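Local coordinates for CRP-like protein Clp (Xanthomonas campestris pv. campestris, PDB 3IWZ) that acts as a homodimeric, CRP-like transcription factor that controls virulence genes and appears to lose its DNA binding when it binds c-di-GMP, at residues G61-I66 / E84-M89. Sequence-based numbering, arbitrary orientation.
Sequences GSVSII and EFVGEM
Val63 has both methyls flanking its backbone N (chi1 -63°), and CG2 is the one that reaches Val86. Ile65 is folded back at its end, with chi2 -66°, which turns CD1 to the same valine. Val86 takes nearly the same rotamer as Val63. Its CG1 branch meets both partners. Val63 CG2 lies 4.4 Å from Val86 CG1, methyl against methyl. Ile65 CD1 comes in beside the branch point, 4.4 Å from Val86 CB and equally 4.4 Å from Val86 CG1. CG2 of Val86 stays farther off, 5.4 Å from Ile65 CD1. The contact is apolar and loose, burying about 100 Å². The two CA atoms of Ile65 and Val86 are 8.4 Å apart, too far for strand pairing. Strands 63-68 and 85-86 belong to different antiparallel sheets of the cyclic nucleotide-binding beta-roll, and these side chains meet in the core between them. Leu102 and Phe80 touch both Val63 and Ile65, while Val86 also packs on Tyr56. The Gly87-Glu88 pair that follows resembles the start of the phosphate-binding cassette of CRP relatives. Gly87 makes the turn with positive phi (66°). Just before Val86 in the chain, Glu84 forms a salt bridge with Arg144 of helix 130-157, which also hydrogen-bonds to Phe85 O.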
loop_
_atom_site.group_PDB
_atom_site.type_symbol
_atom_site.label_atom_id
_atom_site.label_comp_id
_atom_site.label_asym_id
_atom_site.label_seq_id
_atom_site.Cartn_x
_atom_site.Cartn_y
_atom_site.Cartn_z
ATOM N N GLY D 61 -9.366 -15.024 -14.921
ATOM C CA GLY D 61 -8.334 -14.259 -15.578
ATOM C C GLY D 61 -7.321 -13.700 -14.604
ATOM O O GLY D 61 -7.404 -13.880 -13.388
ATOM N N SER D 62 -6.346 -13.011 -15.168
ATOM C CA SER D 62 -5.282 -12.416 -14.390
ATOM C C SER D 62 -5.160 -10.960 -14.846
ATOM O O SER D 62 -5.169 -10.674 -16.048
ATOM C CB SER D 62 -3.982 -13.193 -14.645
ATOM O OG SER D 62 -2.941 -12.811 -13.766
ATOM N N VAL D 63 -5.083 -10.052 -13.877
ATOM C CA VAL D 63 -4.941 -8.626 -14.142
ATOM C C VAL D 63 -3.744 -8.082 -13.372
ATOM O O VAL D 63 -3.171 -8.749 -12.508
ATOM C CB VAL D 63 -6.196 -7.823 -13.710
ATOM C CG1 VAL D 63 -7.415 -8.257 -14.528
ATOM C CG2 VAL D 63 -6.451 -8.023 -12.231
ATOM N N SER D 64 -3.353 -6.862 -13.691
ATOM C CA SER D 64 -2.238 -6.259 -13.002
ATOM C C SER D 64 -2.644 -4.837 -12.646
ATOM O O SER D 64 -3.440 -4.224 -13.355
ATOM C CB SER D 64 -0.999 -6.241 -13.900
ATOM O OG SER D 64 -1.171 -5.345 -14.985
ATOM N N ILE D 65 -2.124 -4.337 -11.531
ATOM C CA ILE D 65 -2.396 -2.966 -11.108
ATOM C C ILE D 65 -1.070 -2.251 -11.325
ATOM O O ILE D 65 -0.052 -2.634 -10.750
ATOM C CB ILE D 65 -2.787 -2.870 -9.622
ATOM C CG1 ILE D 65 -4.108 -3.604 -9.365
ATOM C CG2 ILE D 65 -2.903 -1.410 -9.213
ATOM C CD1 ILE D 65 -5.319 -2.986 -10.029
ATOM N N ILE D 66 -1.085 -1.224 -12.164
ATOM C CA ILE D 66 0.126 -0.492 -12.480
ATOM C C ILE D 66 0.008 0.992 -12.153
ATOM O O ILE D 66 -1.049 1.596 -12.332
ATOM C CB ILE D 66 0.467 -0.651 -13.987
ATOM C CG1 ILE D 66 0.226 -2.102 -14.419
ATOM C CG2 ILE D 66 1.927 -0.269 -14.240
ATOM C CD1 ILE D 66 0.672 -2.418 -15.842
ATOM N N GLU D 84 -10.533 -11.584 -6.599
ATOM C CA GLU D 84 -10.052 -10.262 -6.238
ATOM C C GLU D 84 -10.965 -9.104 -6.627
ATOM O O GLU D 84 -11.578 -9.091 -7.703
ATOM C CB GLU D 84 -8.662 -10.027 -6.840
ATOM C CG GLU D 84 -7.547 -10.869 -6.216
ATOM C CD GLU D 84 -7.307 -10.527 -4.761
ATOM O OE1 GLU D 84 -7.093 -9.336 -4.455
ATOM O OE2 GLU D 84 -7.335 -11.443 -3.919
ATOM N N PHE D 85 -11.062 -8.142 -5.714
ATOM C CA PHE D 85 -11.833 -6.928 -5.933
ATOM C C PHE D 85 -10.788 -5.932 -6.393
ATOM O O PHE D 85 -9.772 -5.759 -5.732
ATOM C CB PHE D 85 -12.465 -6.434 -4.627
ATOM C CG PHE D 85 -13.711 -7.172 -4.238
ATOM C CD1 PHE D 85 -14.928 -6.851 -4.811
ATOM C CD2 PHE D 85 -13.657 -8.223 -3.335
ATOM C CE1 PHE D 85 -16.068 -7.568 -4.497
ATOM C CE2 PHE D 85 -14.793 -8.948 -3.015
ATOM C CZ PHE D 85 -15.999 -8.624 -3.594
ATOM N N VAL D 86 -11.007 -5.308 -7.543
ATOM C CA VAL D 86 -10.060 -4.318 -8.041
ATOM C C VAL D 86 -10.829 -3.048 -8.385
ATOM O O VAL D 86 -12.050 -3.088 -8.565
ATOM C CB VAL D 86 -9.254 -4.866 -9.246
ATOM C CG1 VAL D 86 -8.344 -5.982 -8.774
ATOM C CG2 VAL D 86 -10.186 -5.401 -10.314
ATOM N N GLY D 87 -10.121 -1.924 -8.437
ATOM C CA GLY D 87 -10.769 -0.647 -8.701
ATOM C C GLY D 87 -11.695 -0.275 -7.545
ATOM O O GLY D 87 -12.716 0.400 -7.717
ATOM N N GLU D 88 -11.328 -0.712 -6.348
ATOM C CA GLU D 88 -12.152 -0.459 -5.181
ATOM C C GLU D 88 -11.904 0.845 -4.445
ATOM O O GLU D 88 -12.703 1.220 -3.593
ATOM C CB GLU D 88 -12.011 -1.613 -4.186
ATOM C CG GLU D 88 -10.729 -1.592 -3.362
ATOM C CD GLU D 88 -9.465 -1.487 -4.207
ATOM O OE1 GLU D 88 -9.414 -2.035 -5.344
ATOM O OE2 GLU D 88 -8.511 -0.859 -3.715
ATOM N N MET D 89 -10.823 1.543 -4.774
ATOM C CA MET D 89 -10.491 2.780 -4.068
ATOM C C MET D 89 -11.630 3.795 -3.946
ATOM O O MET D 89 -11.914 4.276 -2.851
ATOM C CB MET D 89 -9.272 3.458 -4.700
ATOM C CG MET D 89 -8.664 4.529 -3.789
ATOM S SD MET D 89 -7.225 5.374 -4.476
ATOM C CE MET D 89 -7.995 6.821 -5.198
#